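Local structure of ESAT-6/WXG100 secretion system protein (Streptococcus gallolyticus, 7JQE) at residues A[118-121]-A[122-126]; A[129-132]-A[133-137]; A[176-179]-A[180-183]; A[467-470]-A[471-475]; A[477-480]-A[481-484]. The protein is EsaA, a membrane subunit of the bacterial type VIIb secretion system with a long extracellular region, and probably takes part in exporting toxins. One frame throughout, in Å; residues are numbered along the deposited sequence.

Contact 1 of 5, residues A[118-121]-A[122-126]; sequences DLLE and EVKAT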
loop_
_atom_site.group_PDB
_atom_site.type_symbol
_atom_site.label_atom_id
_atom_site.label_comp_id
_atom_site.label_asym_id
_atom_site.label_seq_id
_atom_site.Cartn_x
_atom_site.Cartn_y
_atom_site.Cartn_z
ATOM N N ASP A 118 33.811 -59.140 -6.444
ATOM C CA ASP A 118 33.033 -58.506 -5.384
ATOM C C ASP A 118 33.159 -56.990 -5.446
ATOM O O ASP A 118 32.166 -56.271 -5.286
ATOM C CB ASP A 118 33.478 -59.028 -4.019
ATOM C CG ASP A 118 33.330 -60.530 -3.893
ATOM O OD1 ASP A 118 32.368 -61.085 -4.467
ATOM O OD2 ASP A 118 34.180 -61.157 -3.224
ATOM N N LEU A 119 34.376 -56.487 -5.668
ATOM C CA LEU A 119 34.560 -55.050 -5.829
ATOM C C LEU A 119 33.694 -54.513 -6.959
ATOM O O LEU A 119 33.140 -53.412 -6.857
ATOM C CB LEU A 119 36.036 -54.734 -6.079
ATOM C CG LEU A 119 36.394 -53.272 -6.347
ATOM C CD1 LEU A 119 35.964 -52.391 -5.182
ATOM C CD2 LEU A 119 37.881 -53.117 -6.615
ATOM N N LEU A 120 33.553 -55.284 -8.040
ATOM C CA LEU A 120 32.743 -54.840 -9.168
ATOM C C LEU A 120 31.326 -54.496 -8.727
ATOM O O LEU A 120 30.779 -53.456 -9.108
ATOM C CB LEU A 120 32.723 -55.916 -10.253
ATOM C CG LEU A 120 32.273 -55.456 -11.640
ATOM C CD1 LEU A 120 33.310 -54.526 -12.243
ATOM C CD2 LEU A 120 32.029 -56.649 -12.550
ATOM N N GLU A 121 30.711 -55.364 -7.920
ATOM C CA GLU A 121 29.336 -55.121 -7.494
ATOM C C GLU A 121 29.243 -53.883 -6.614
ATOM O O GLU A 121 28.287 -53.106 -6.723
ATOM C CB GLU A 121 28.785 -56.343 -6.766
ATOM C CG GLU A 121 28.756 -57.599 -7.612
ATOM C CD GLU A 121 28.022 -58.735 -6.933
ATOM O OE1 GLU A 121 27.008 -58.462 -6.255
ATOM O OE2 GLU A 121 28.463 -59.897 -7.071
ATOM N N GLU A 122 30.222 -53.685 -5.727
ATOM C CA GLU A 122 30.245 -52.466 -4.925
ATOM C C GLU A 122 30.297 -51.230 -5.814
ATOM O O GLU A 122 29.651 -50.216 -5.518
ATOM C CB GLU A 122 31.435 -52.489 -3.970
ATOM C CG GLU A 122 31.374 -53.590 -2.926
ATOM C CD GLU A 122 30.311 -53.339 -1.875
ATOM O OE1 GLU A 122 29.791 -52.203 -1.810
ATOM O OE2 GLU A 122 29.995 -54.276 -1.112
ATOM N N VAL A 123 31.058 -51.296 -6.908
ATOM C CA VAL A 123 31.137 -50.158 -7.820
ATOM C C VAL A 123 29.816 -49.964 -8.552
ATOM O O VAL A 123 29.418 -48.832 -8.847
ATOM C CB VAL A 123 32.305 -50.337 -8.804
ATOM C CG1 VAL A 123 32.282 -49.229 -9.844
ATOM C CG2 VAL A 123 33.631 -50.351 -8.059
ATOM N N LYS A 124 29.125 -51.061 -8.875
ATOM C CA LYS A 124 27.822 -50.941 -9.523
ATOM C C LYS A 124 26.820 -50.260 -8.603
ATOM O O LYS A 124 25.969 -49.487 -9.061
ATOM C CB LYS A 124 27.300 -52.317 -9.942
ATOM C CG LYS A 124 28.277 -53.171 -10.742
ATOM C CD LYS A 124 27.774 -54.608 -10.871
ATOM C CE LYS A 124 28.812 -55.505 -11.533
ATOM N NZ LYS A 124 28.470 -56.959 -11.441
ATOM N N ALA A 125 26.907 -50.535 -7.298
ATOM C CA ALA A 125 25.944 -49.980 -6.353
ATOM C C ALA A 125 26.144 -48.483 -6.171
ATOM O O ALA A 125 25.168 -47.728 -6.093
ATOM C CB ALA A 125 26.048 -50.705 -5.012
ATOM N N THR A 126 27.400 -48.032 -6.091
ATOM C CA THR A 126 27.648 -46.601 -5.952
ATOM C C THR A 126 27.319 -45.856 -7.236
ATOM O O THR A 126 26.875 -44.706 -7.188
ATOM C CB THR A 126 29.103 -46.343 -5.554
ATOM O OG1 THR A 126 29.946 -46.499 -6.700
ATOM C CG2 THR A 126 29.543 -47.312 -4.474
#
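The flat carboxylate of Glu121 is not where Lys124 makes contact: Glu121 OE2 stays 5.3 Å from Lys124 NZ, so the opposite charges may attract without a salt bridge. Lys124 NZ instead approaches the methylene Glu121 CG at 3.9 Å. The flat peptide carbonyl of Leu120 has the backbone N of Lys124 in its plane, at 2.9 Å from the oxygen, and Lys124 CG lies 3.0 Å from that same Leu120 O. From there the extended lysine chain runs back toward the preceding turn and crosses the leucine at an angle, with Lys124 CE 3.5 Å from Leu120 CG. CG of Lys124 is turned beside its own backbone N (chi1 -51°), which starts the chain on this backward course. Within helix 102-135 Leu120 with Lys124 and Leu119 with Val123 are i to i+4 pairs, one turn apart, and Glu121 with Lys124 is i to i+3. Val123 N bonds to Leu119 O at 3.0 Å, and Val123 CG2 meets Leu119 CD1 at 4.2 Å, an apolar contact. Leu120 and Val123 also pack on Ile483 of helix 462-491, whereas Leu119 and Glu122 face the second subunit, meeting Glu485 and Glu482 of that chain respectively.

Contact 2 of 5, residues A[129-132]-A[133-137]; sequences KVSN and QYFNS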
loop_
_atom_site.group_PDB
_atom_site.type_symbol
_atom_site.label_atom_id
_atom_site.label_comp_id
_atom_site.label_asym_id
_atom_site.label_seq_id
_atom_site.Cartn_x
_atom_site.Cartn_y
_atom_site.Cartn_z
ATOM N N LYS A 129 23.680 -45.114 -6.898
ATOM C CA LYS A 129 23.396 -43.970 -6.037
ATOM C C LYS A 129 23.728 -42.656 -6.733
ATOM O O LYS A 129 23.031 -41.651 -6.543
ATOM C CB LYS A 129 24.163 -44.094 -4.721
ATOM C CG LYS A 129 23.748 -45.294 -3.889
ATOM C CD LYS A 129 24.460 -45.332 -2.545
ATOM C CE LYS A 129 24.187 -46.647 -1.826
ATOM N NZ LYS A 129 24.779 -46.697 -0.462
ATOM N N VAL A 130 24.791 -42.640 -7.542
ATOM C CA VAL A 130 25.110 -41.430 -8.296
ATOM C C VAL A 130 23.998 -41.115 -9.288
ATOM O O VAL A 130 23.641 -39.948 -9.492
ATOM C CB VAL A 130 26.476 -41.573 -8.996
ATOM C CG1 VAL A 130 26.619 -40.546 -10.106
ATOM C CG2 VAL A 130 27.608 -41.423 -7.987
ATOM N N SER A 131 23.416 -42.149 -9.902
ATOM C CA SER A 131 22.364 -41.925 -10.890
ATOM C C SER A 131 21.095 -41.383 -10.239
ATOM O O SER A 131 20.399 -40.543 -10.824
ATOM C CB SER A 131 22.070 -43.219 -11.644
ATOM O OG SER A 131 21.150 -43.004 -12.703
ATOM N N ASN A 132 20.773 -41.856 -9.032
ATOM C CA ASN A 132 19.583 -41.368 -8.342
ATOM C C ASN A 132 19.743 -39.913 -7.919
ATOM O O ASN A 132 18.789 -39.135 -7.990
ATOM C CB ASN A 132 19.279 -42.249 -7.130
ATOM C CG ASN A 132 18.563 -43.531 -7.504
ATOM O OD1 ASN A 132 17.594 -43.515 -8.265
ATOM N ND2 ASN A 132 19.038 -44.654 -6.972
ATOM N N GLN A 133 20.942 -39.525 -7.482
ATOM C CA GLN A 133 21.164 -38.155 -7.032
ATOM C C GLN A 133 20.942 -37.156 -8.162
ATOM O O GLN A 133 20.248 -36.147 -7.987
ATOM C CB GLN A 133 22.581 -38.011 -6.468
ATOM C CG GLN A 133 22.779 -38.565 -5.066
ATOM C CD GLN A 133 22.297 -37.609 -3.989
ATOM O OE1 GLN A 133 22.929 -36.584 -3.724
ATOM N NE2 GLN A 133 21.170 -37.937 -3.367
ATOM N N TYR A 134 21.525 -37.421 -9.333
ATOM C CA TYR A 134 21.590 -36.440 -10.410
ATOM C C TYR A 134 20.521 -36.620 -11.475
ATOM O O TYR A 134 20.087 -35.628 -12.072
ATOM C CB TYR A 134 22.963 -36.480 -11.086
ATOM C CG TYR A 134 24.106 -36.032 -10.203
ATOM C CD1 TYR A 134 24.744 -36.925 -9.349
ATOM C CD2 TYR A 134 24.555 -34.719 -10.227
ATOM C CE1 TYR A 134 25.794 -36.518 -8.540
ATOM C CE2 TYR A 134 25.601 -34.302 -9.422
ATOM C CZ TYR A 134 26.221 -35.206 -8.582
ATOM O OH TYR A 134 27.265 -34.793 -7.784
ATOM N N PHE A 135 20.081 -37.847 -11.731
ATOM C CA PHE A 135 19.138 -38.114 -12.806
ATOM C C PHE A 135 17.740 -38.448 -12.317
ATOM O O PHE A 135 16.813 -38.492 -13.133
ATOM C CB PHE A 135 19.654 -39.263 -13.689
ATOM C CG PHE A 135 21.014 -39.010 -14.283
ATOM C CD1 PHE A 135 21.405 -37.726 -14.632
ATOM C CD2 PHE A 135 21.905 -40.056 -14.485
ATOM C CE1 PHE A 135 22.658 -37.493 -15.177
ATOM C CE2 PHE A 135 23.156 -39.828 -15.029
ATOM C CZ PHE A 135 23.534 -38.547 -15.375
ATOM N N ASN A 136 17.563 -38.699 -11.022
ATOM C CA ASN A 136 16.283 -38.947 -10.365
ATOM C C ASN A 136 15.794 -40.374 -10.588
ATOM O O ASN A 136 14.700 -40.711 -10.126
ATOM C CB ASN A 136 15.190 -37.964 -10.816
ATOM C CG ASN A 136 14.086 -37.815 -9.792
ATOM O OD1 ASN A 136 14.312 -37.973 -8.591
ATOM N ND2 ASN A 136 12.881 -37.512 -10.262
ATOM N N SER A 137 16.556 -41.217 -11.279
ATOM C CA SER A 137 16.248 -42.636 -11.401
ATOM C C SER A 137 17.567 -43.397 -11.491
ATOM O O SER A 137 18.647 -42.820 -11.337
ATOM C CB SER A 137 15.341 -42.902 -12.609
ATOM O OG SER A 137 16.031 -42.670 -13.823
#
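Ser131 meets the chain that emerges after the helix, and its side chain can be followed outward in two steps. CB of Ser131 lies 3.5 Å from Ser137 O. Beyond it OG is trans to the serine's own N (chi1 -174°), which carries it forward to give its proton to Ser137 O at 2.9 Å; the donor is tilted 30° from that carbonyl's plane. The same OG stands near the plane of the Phe135 ring, at its edge, 3.5 Å from Phe135 CD2. Leu139 N, a little further on, donates a hydrogen bond to Ser131 OG, so the hydroxyl both gives and accepts. These bonds fasten the C-terminal end of helix 102-135, where Asn136, with a positive phi of 79°, is the first residue to leave helical geometry. Phe135 N still bonds to Ser131 O at 2.9 Å, while Asn136 N makes only weak bonds to Ser131 O and Asn132 O. On another side of the same turn, the ring of Tyr134 turns an edge to the carbonyl of Val130: Tyr134 CD1 is 3.2 Å from Val130 O, which lies in the ring plane, and 4.1 Å from Val130 CG1. Farther out the tyrosine ring meets Phe468, and its hydroxyl is directed to the side-chain amide of Gln133 of the second subunit. Lys129 likewise spends its charge across the interface, in a salt bridge with Glu478 of that subunit.

Contact 3 of 5, residues A[176-179]-A[180-183]; sequences LANQ and IQES. With EDO (1,2-ethanediol), chain J.
Backbone hydrogen bonding between Ala177 and Ile180 lies at the C-terminal end of helix 169-179. Ile180 N donates to Ala177 O at 2.9 Å, three residues back instead of four, and comes from well above the carbonyl plane, 59° out of it. Gln181 N is also near Ala177 O, at 3.1 Å, but its angle is too poor for a bond. The turn is thus tightened as in a 3-10 helix, and Ile180 then leaves helical geometry (psi 46°).

Van der Waals contact is made by the branches of Ile180 against backbone carbonyls. Its CG1 sits between the backbone N and the carbonyl carbon (chi1 49°), a crowded position that brings it back to the turn, 3.6 Å from Leu176 O. The other branch, CG2, leans on the preceding peptide, 3.5 Å from Gln179 O.

The polar item on the exposed side is a ligand: an ethanediol, probably from the crystallisation liquor, gives a weak hydrogen bond through O1 to Glu182 O at 3.2 Å.

Across the interface, Ser183 N bonds to the carboxylate of Asp464 of the second subunit, Glu182 N adds a weak bond to it, and Ser183 OG accepts from Asp461 N of that chain. As intrahelical bonding runs out, then, backbone N-H groups of the departing chain find acceptors on the partner subunit.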
loop_
_atom_site.group_PDB
_atom_site.type_symbol
_atom_site.label_atom_id
_atom_site.label_comp_id
_atom_site.label_asym_id
_atom_site.label_seq_id
_atom_site.Cartn_x
_atom_site.Cartn_y
_atom_site.Cartn_z
ATOM N N LEU A 176 17.522 -32.040 -8.960
ATOM C CA LEU A 176 18.069 -30.869 -8.281
ATOM C C LEU A 176 17.085 -30.328 -7.250
ATOM O O LEU A 176 17.484 -29.938 -6.147
ATOM C CB LEU A 176 18.433 -29.791 -9.301
ATOM C CG LEU A 176 19.120 -28.542 -8.751
ATOM C CD1 LEU A 176 20.458 -28.895 -8.106
ATOM C CD2 LEU A 176 19.293 -27.493 -9.845
ATOM N N ALA A 177 15.792 -30.308 -7.587
ATOM C CA ALA A 177 14.783 -29.884 -6.622
ATOM C C ALA A 177 14.817 -30.754 -5.371
ATOM O O ALA A 177 14.686 -30.248 -4.250
ATOM C CB ALA A 177 13.396 -29.916 -7.264
ATOM N N ASN A 178 15.003 -32.069 -5.538
ATOM C CA ASN A 178 15.039 -32.958 -4.379
ATOM C C ASN A 178 16.167 -32.591 -3.426
ATOM O O ASN A 178 16.075 -32.858 -2.224
ATOM C CB ASN A 178 15.181 -34.411 -4.827
ATOM C CG ASN A 178 13.895 -34.972 -5.397
ATOM O OD1 ASN A 178 12.804 -34.560 -5.009
ATOM N ND2 ASN A 178 14.017 -35.914 -6.323
ATOM N N GLN A 179 17.234 -31.981 -3.939
ATOM C CA GLN A 179 18.350 -31.592 -3.086
ATOM C C GLN A 179 18.045 -30.355 -2.253
ATOM O O GLN A 179 18.731 -30.114 -1.255
ATOM C CB GLN A 179 19.600 -31.347 -3.936
ATOM C CG GLN A 179 19.968 -32.507 -4.853
ATOM C CD GLN A 179 20.403 -33.742 -4.089
ATOM O OE1 GLN A 179 21.464 -33.759 -3.464
ATOM N NE2 GLN A 179 19.577 -34.782 -4.128
ATOM N N ILE A 180 17.052 -29.555 -2.646
ATOM C CA ILE A 180 16.651 -28.384 -1.870
ATOM C C ILE A 180 15.156 -28.468 -1.591
ATOM O O ILE A 180 14.424 -27.480 -1.731
ATOM C CB ILE A 180 17.017 -27.072 -2.590
ATOM C CG1 ILE A 180 16.554 -27.105 -4.047
ATOM C CG2 ILE A 180 18.512 -26.814 -2.508
ATOM C CD1 ILE A 180 16.706 -25.775 -4.753
ATOM N N GLN A 181 14.703 -29.651 -1.178
ATOM C CA GLN A 181 13.278 -29.886 -0.974
ATOM C C GLN A 181 12.690 -28.923 0.052
ATOM O O GLN A 181 11.611 -28.360 -0.161
ATOM C CB GLN A 181 13.064 -31.335 -0.542
ATOM C CG GLN A 181 11.767 -31.954 -1.015
ATOM C CD GLN A 181 11.771 -33.460 -0.862
ATOM O OE1 GLN A 181 12.787 -34.053 -0.494
ATOM N NE2 GLN A 181 10.636 -34.089 -1.147
ATOM N N GLU A 182 13.387 -28.717 1.173
ATOM C CA GLU A 182 12.855 -27.901 2.257
ATOM C C GLU A 182 13.054 -26.410 2.013
ATOM O O GLU A 182 12.267 -25.597 2.511
ATOM C CB GLU A 182 13.512 -28.292 3.583
ATOM C CG GLU A 182 13.487 -29.783 3.887
ATOM C CD GLU A 182 12.108 -30.278 4.271
ATOM O OE1 GLU A 182 11.203 -29.437 4.452
ATOM O OE2 GLU A 182 11.927 -31.508 4.396
ATOM N N SER A 183 14.091 -26.035 1.261
ATOM C CA SER A 183 14.388 -24.620 1.073
ATOM C C SER A 183 13.361 -23.934 0.179
ATOM O O SER A 183 13.082 -22.745 0.366
ATOM C CB SER A 183 15.796 -24.453 0.506
ATOM O OG SER A 183 16.769 -24.757 1.491
HETATM C C1 EDO J . 8.321 -27.525 2.819
HETATM O O1 EDO J . 9.181 -26.386 2.949
HETATM C C2 EDO J . 7.366 -27.318 1.649
HETATM O O2 EDO J . 8.115 -27.013 0.467
#

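Contact 4 of 5, residues A[467-470]-A[471-475]; sequences NFKE and SGVTL. With EDO (1,2-ethanediol), chain S.
Thr474 is turned back against Glu470 so that two of its donors converge on one oxygen. OG1 of Thr474 points away from its carbonyl carbon (chi1 -58°) and reaches Glu470 O at 2.9 Å, while Thr474 N bonds to the same Glu470 O at 3.1 Å. The two approach from opposite faces of the carbonyl plane, which grips that acceptor from either side, as threonines often do within a helix. Val473 faces the preceding turn with a methyl group: its CG2 lies 3.1 Å from Lys469 O and 4.4 Å from Lys469 CG. Ser471 holds OG beside its backbone N, toward Asn467. There OG is 3.3 Å from Asn467 O, a weak and unsettled bond, and 3.1 Å from O1 of an ethanediol, either of which hydroxyls could donate. Gly472 has no side chain, and the Tyr134 and Phe135 rings of helix 102-135 come close to its backbone. Around this turn of helix 462-491, Phe468 packs on Val172 and Leu176 of helix 169-179, Val473 on Leu164 of helix 152-164, and Ser471 and Thr474 on Gln133 and Lys129 of the second subunit, respectively.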
loop_
_atom_site.group_PDB
_atom_site.type_symbol
_atom_site.label_atom_id
_atom_site.label_comp_id
_atom_site.label_asym_id
_atom_site.label_seq_id
_atom_site.Cartn_x
_atom_site.Cartn_y
_atom_site.Cartn_z
ATOM N N ASN A 467 24.287 -27.422 -15.601
ATOM C CA ASN A 467 25.537 -27.729 -14.913
ATOM C C ASN A 467 25.384 -28.925 -13.982
ATOM O O ASN A 467 26.322 -29.715 -13.819
ATOM C CB ASN A 467 26.026 -26.501 -14.146
ATOM C CG ASN A 467 26.577 -25.427 -15.064
ATOM O OD1 ASN A 467 26.959 -25.701 -16.204
ATOM N ND2 ASN A 467 26.631 -24.197 -14.569
ATOM N N PHE A 468 24.210 -29.076 -13.362
ATOM C CA PHE A 468 23.955 -30.259 -12.544
ATOM C C PHE A 468 23.937 -31.515 -13.404
ATOM O O PHE A 468 24.525 -32.541 -13.040
ATOM C CB PHE A 468 22.631 -30.096 -11.796
ATOM C CG PHE A 468 22.449 -31.049 -10.646
ATOM C CD1 PHE A 468 23.244 -30.954 -9.516
ATOM C CD2 PHE A 468 21.454 -32.012 -10.679
ATOM C CE1 PHE A 468 23.064 -31.818 -8.447
ATOM C CE2 PHE A 468 21.270 -32.875 -9.615
ATOM C CZ PHE A 468 22.079 -32.777 -8.497
ATOM N N LYS A 469 23.266 -31.446 -14.555
ATOM C CA LYS A 469 23.282 -32.556 -15.498
ATOM C C LYS A 469 24.709 -32.890 -15.919
ATOM O O LYS A 469 25.074 -34.067 -16.030
ATOM C CB LYS A 469 22.421 -32.206 -16.713
ATOM C CG LYS A 469 22.206 -33.334 -17.706
ATOM C CD LYS A 469 21.557 -32.829 -18.987
ATOM C CE LYS A 469 21.198 -33.979 -19.916
ATOM N NZ LYS A 469 20.585 -33.506 -21.187
ATOM N N GLU A 470 25.535 -31.864 -16.140
ATOM C CA GLU A 470 26.906 -32.095 -16.586
ATOM C C GLU A 470 27.743 -32.761 -15.501
ATOM O O GLU A 470 28.606 -33.593 -15.800
ATOM C CB GLU A 470 27.540 -30.776 -17.028
ATOM C CG GLU A 470 27.606 -30.594 -18.536
ATOM C CD GLU A 470 27.982 -29.179 -18.944
ATOM O OE1 GLU A 470 27.121 -28.284 -18.842
ATOM O OE2 GLU A 470 29.137 -28.960 -19.363
ATOM N N SER A 471 27.512 -32.408 -14.236
ATOM C CA SER A 471 28.250 -33.044 -13.151
ATOM C C SER A 471 27.888 -34.519 -13.040
ATOM O O SER A 471 28.768 -35.380 -12.914
ATOM C CB SER A 471 27.977 -32.320 -11.832
ATOM O OG SER A 471 28.573 -31.036 -11.827
ATOM N N GLY A 472 26.591 -34.829 -13.092
ATOM C CA GLY A 472 26.173 -36.219 -13.007
ATOM C C GLY A 472 26.692 -37.060 -14.159
ATOM O O GLY A 472 27.136 -38.195 -13.962
ATOM N N VAL A 473 26.644 -36.517 -15.377
ATOM C CA VAL A 473 27.095 -37.266 -16.546
ATOM C C VAL A 473 28.586 -37.566 -16.448
ATOM O O VAL A 473 29.033 -38.672 -16.772
ATOM C CB VAL A 473 26.754 -36.499 -17.837
ATOM C CG1 VAL A 473 27.441 -37.138 -19.029
ATOM C CG2 VAL A 473 25.253 -36.471 -18.048
ATOM N N THR A 474 29.379 -36.589 -16.005
ATOM C CA THR A 474 30.810 -36.824 -15.839
ATOM C C THR A 474 31.066 -37.914 -14.806
ATOM O O THR A 474 31.844 -38.846 -15.050
ATOM C CB THR A 474 31.518 -35.531 -15.439
ATOM O OG1 THR A 474 31.275 -34.526 -16.429
ATOM C CG2 THR A 474 33.012 -35.762 -15.321
ATOM N N LEU A 475 30.421 -37.814 -13.643
ATOM C CA LEU A 475 30.593 -38.840 -12.620
ATOM C C LEU A 475 30.114 -40.196 -13.123
ATOM O O LEU A 475 30.820 -41.206 -12.995
ATOM C CB LEU A 475 29.856 -38.443 -11.341
ATOM C CG LEU A 475 30.486 -37.295 -10.546
ATOM C CD1 LEU A 475 29.597 -36.862 -9.378
ATOM C CD2 LEU A 475 31.873 -37.697 -10.058
HETATM C C1 EDO S . 28.344 -27.551 -11.244
HETATM O O1 EDO S . 27.672 -28.475 -10.378
HETATM C C2 EDO S . 29.045 -26.475 -10.419
HETATM O O2 EDO S . 30.016 -27.080 -9.557
#

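Contact 5 of 5, residues A[477-480]-A[481-484]; sequences TELT and NEII
Ile483 folds back against Leu479 O, with Ile483 CG1 only 3.1 Å from Leu479 O, the same oxygen that accepts the bond from Ile483 N at 3.0 Å. CG1 of the isoleucine is set beside its own N (chi1 -59°), folding the branch back along the helix. One residue on, Ile484 repeats the pattern more loosely, with CG1 3.5 Å from Thr480 O and Ile484 N bonded to that oxygen at 3.1 Å. Asn481 N makes a straighter bond to Thr477 O, 2.8 Å long with an N-H...O angle of 166°. The carboxylate of Glu482 also doubles back toward Leu479 and Glu478, but it and Glu478 O are modelled too close together, and the placement of both is doubtful. Further out, Thr480 OG1 is hydrogen-bonded to Arg127 and to Tyr476 O, and Thr477 OG1 to Val473 O, which probably holds both hydroxyls in place. The strongest partner of the Glu478 carboxylate is on the second subunit. This buried part of helix 462-491 lies between helix 102-135, touched by Leu479 and Ile483, and helix 152-164, met by Thr477, Thr480, Asn481 and Ile484.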
loop_
_atom_site.group_PDB
_atom_site.type_symbol
_atom_site.label_atom_id
_atom_site.label_comp_id
_atom_site.label_asym_id
_atom_site.label_seq_id
_atom_site.Cartn_x
_atom_site.Cartn_y
_atom_site.Cartn_z
ATOM N N THR A 477 29.748 -41.242 -16.208
ATOM C CA THR A 477 30.609 -41.721 -17.287
ATOM C C THR A 477 31.867 -42.374 -16.729
ATOM O O THR A 477 32.230 -43.491 -17.121
ATOM C CB THR A 477 30.975 -40.568 -18.225
ATOM O OG1 THR A 477 29.786 -40.029 -18.814
ATOM C CG2 THR A 477 31.892 -41.056 -19.330
ATOM N N GLU A 478 32.541 -41.692 -15.800
ATOM C CA GLU A 478 33.793 -42.214 -15.263
ATOM C C GLU A 478 33.570 -43.503 -14.481
ATOM O O GLU A 478 34.408 -44.412 -14.519
ATOM C CB GLU A 478 34.468 -41.153 -14.392
ATOM C CG GLU A 478 34.949 -39.949 -15.184
ATOM C CD GLU A 478 35.583 -38.880 -14.316
ATOM O OE1 GLU A 478 35.569 -39.030 -13.077
ATOM O OE2 GLU A 478 36.094 -37.886 -14.876
ATOM N N LEU A 479 32.446 -43.604 -13.767
ATOM C CA LEU A 479 32.151 -44.836 -13.044
ATOM C C LEU A 479 31.831 -45.977 -14.001
ATOM O O LEU A 479 32.229 -47.123 -13.761
ATOM C CB LEU A 479 31.001 -44.612 -12.068
ATOM C CG LEU A 479 31.311 -43.687 -10.890
ATOM C CD1 LEU A 479 30.026 -43.085 -10.331
ATOM C CD2 LEU A 479 32.070 -44.439 -9.813
ATOM N N THR A 480 31.108 -45.689 -15.086
ATOM C CA THR A 480 30.855 -46.724 -16.083
ATOM C C THR A 480 32.153 -47.172 -16.741
ATOM O O THR A 480 32.388 -48.373 -16.919
ATOM C CB THR A 480 29.868 -46.221 -17.137
ATOM O OG1 THR A 480 28.589 -46.007 -16.533
ATOM C CG2 THR A 480 29.720 -47.248 -18.251
ATOM N N ASN A 481 33.015 -46.219 -17.099
ATOM C CA ASN A 481 34.294 -46.567 -17.702
ATOM C C ASN A 481 35.141 -47.407 -16.756
ATOM O O ASN A 481 35.870 -48.305 -17.195
ATOM C CB ASN A 481 35.041 -45.297 -18.108
ATOM C CG ASN A 481 36.348 -45.595 -18.808
ATOM O OD1 ASN A 481 36.369 -45.909 -19.998
ATOM N ND2 ASN A 481 37.448 -45.505 -18.072
ATOM N N GLU A 482 35.061 -47.129 -15.453
ATOM C CA GLU A 482 35.835 -47.901 -14.487
ATOM C C GLU A 482 35.309 -49.326 -14.372
ATOM O O GLU A 482 36.092 -50.279 -14.260
ATOM C CB GLU A 482 35.825 -47.196 -13.129
ATOM C CG GLU A 482 36.622 -45.893 -13.113
ATOM C CD GLU A 482 36.025 -44.840 -12.196
ATOM O OE1 GLU A 482 35.032 -45.142 -11.505
ATOM O OE2 GLU A 482 36.546 -43.707 -12.169
ATOM N N ILE A 483 33.984 -49.494 -14.412
ATOM C CA ILE A 483 33.410 -50.838 -14.403
ATOM C C ILE A 483 33.904 -51.637 -15.604
ATOM O O ILE A 483 34.235 -52.823 -15.489
ATOM C CB ILE A 483 31.874 -50.762 -14.370
ATOM C CG1 ILE A 483 31.406 -49.997 -13.130
ATOM C CG2 ILE A 483 31.272 -52.156 -14.409
ATOM C CD1 ILE A 483 29.909 -49.845 -13.036
ATOM N N ILE A 484 33.955 -51.001 -16.775
ATOM C CA ILE A 484 34.416 -51.687 -17.977
ATOM C C ILE A 484 35.852 -52.160 -17.796
ATOM O O ILE A 484 36.197 -53.301 -18.126
ATOM C CB ILE A 484 34.271 -50.770 -19.204
ATOM C CG1 ILE A 484 32.795 -50.602 -19.571
ATOM C CG2 ILE A 484 35.070 -51.308 -20.377
ATOM C CD1 ILE A 484 32.550 -49.653 -20.730
#

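Overall arrangement
Contacts 1 and 2 are successive parts of helix 102-135, their centres 16 Å apart. Contacts 4 and 5 likewise follow one another on a second helix, with 14 Å between centres. The two helices pack side by side: contact 1 meets contact 5 through Val123 CG1 and Ile483 CG1 at 3.5 Å, and contact 2 meets contact 4 where Tyr134 CG lies 3.5 Å from Gly472 CA. Contact 3 touches both at one end, contact 4 through Leu176 CD1, 3.7 Å from Phe468 CD1, and contact 2 where Asn178 lies beside Asn136, while its centre is about 28 Å from those of contacts 1 and 5. All five touch the second subunit; the bound ethanediols near contacts 3 and 4 are probably crystallisation additives.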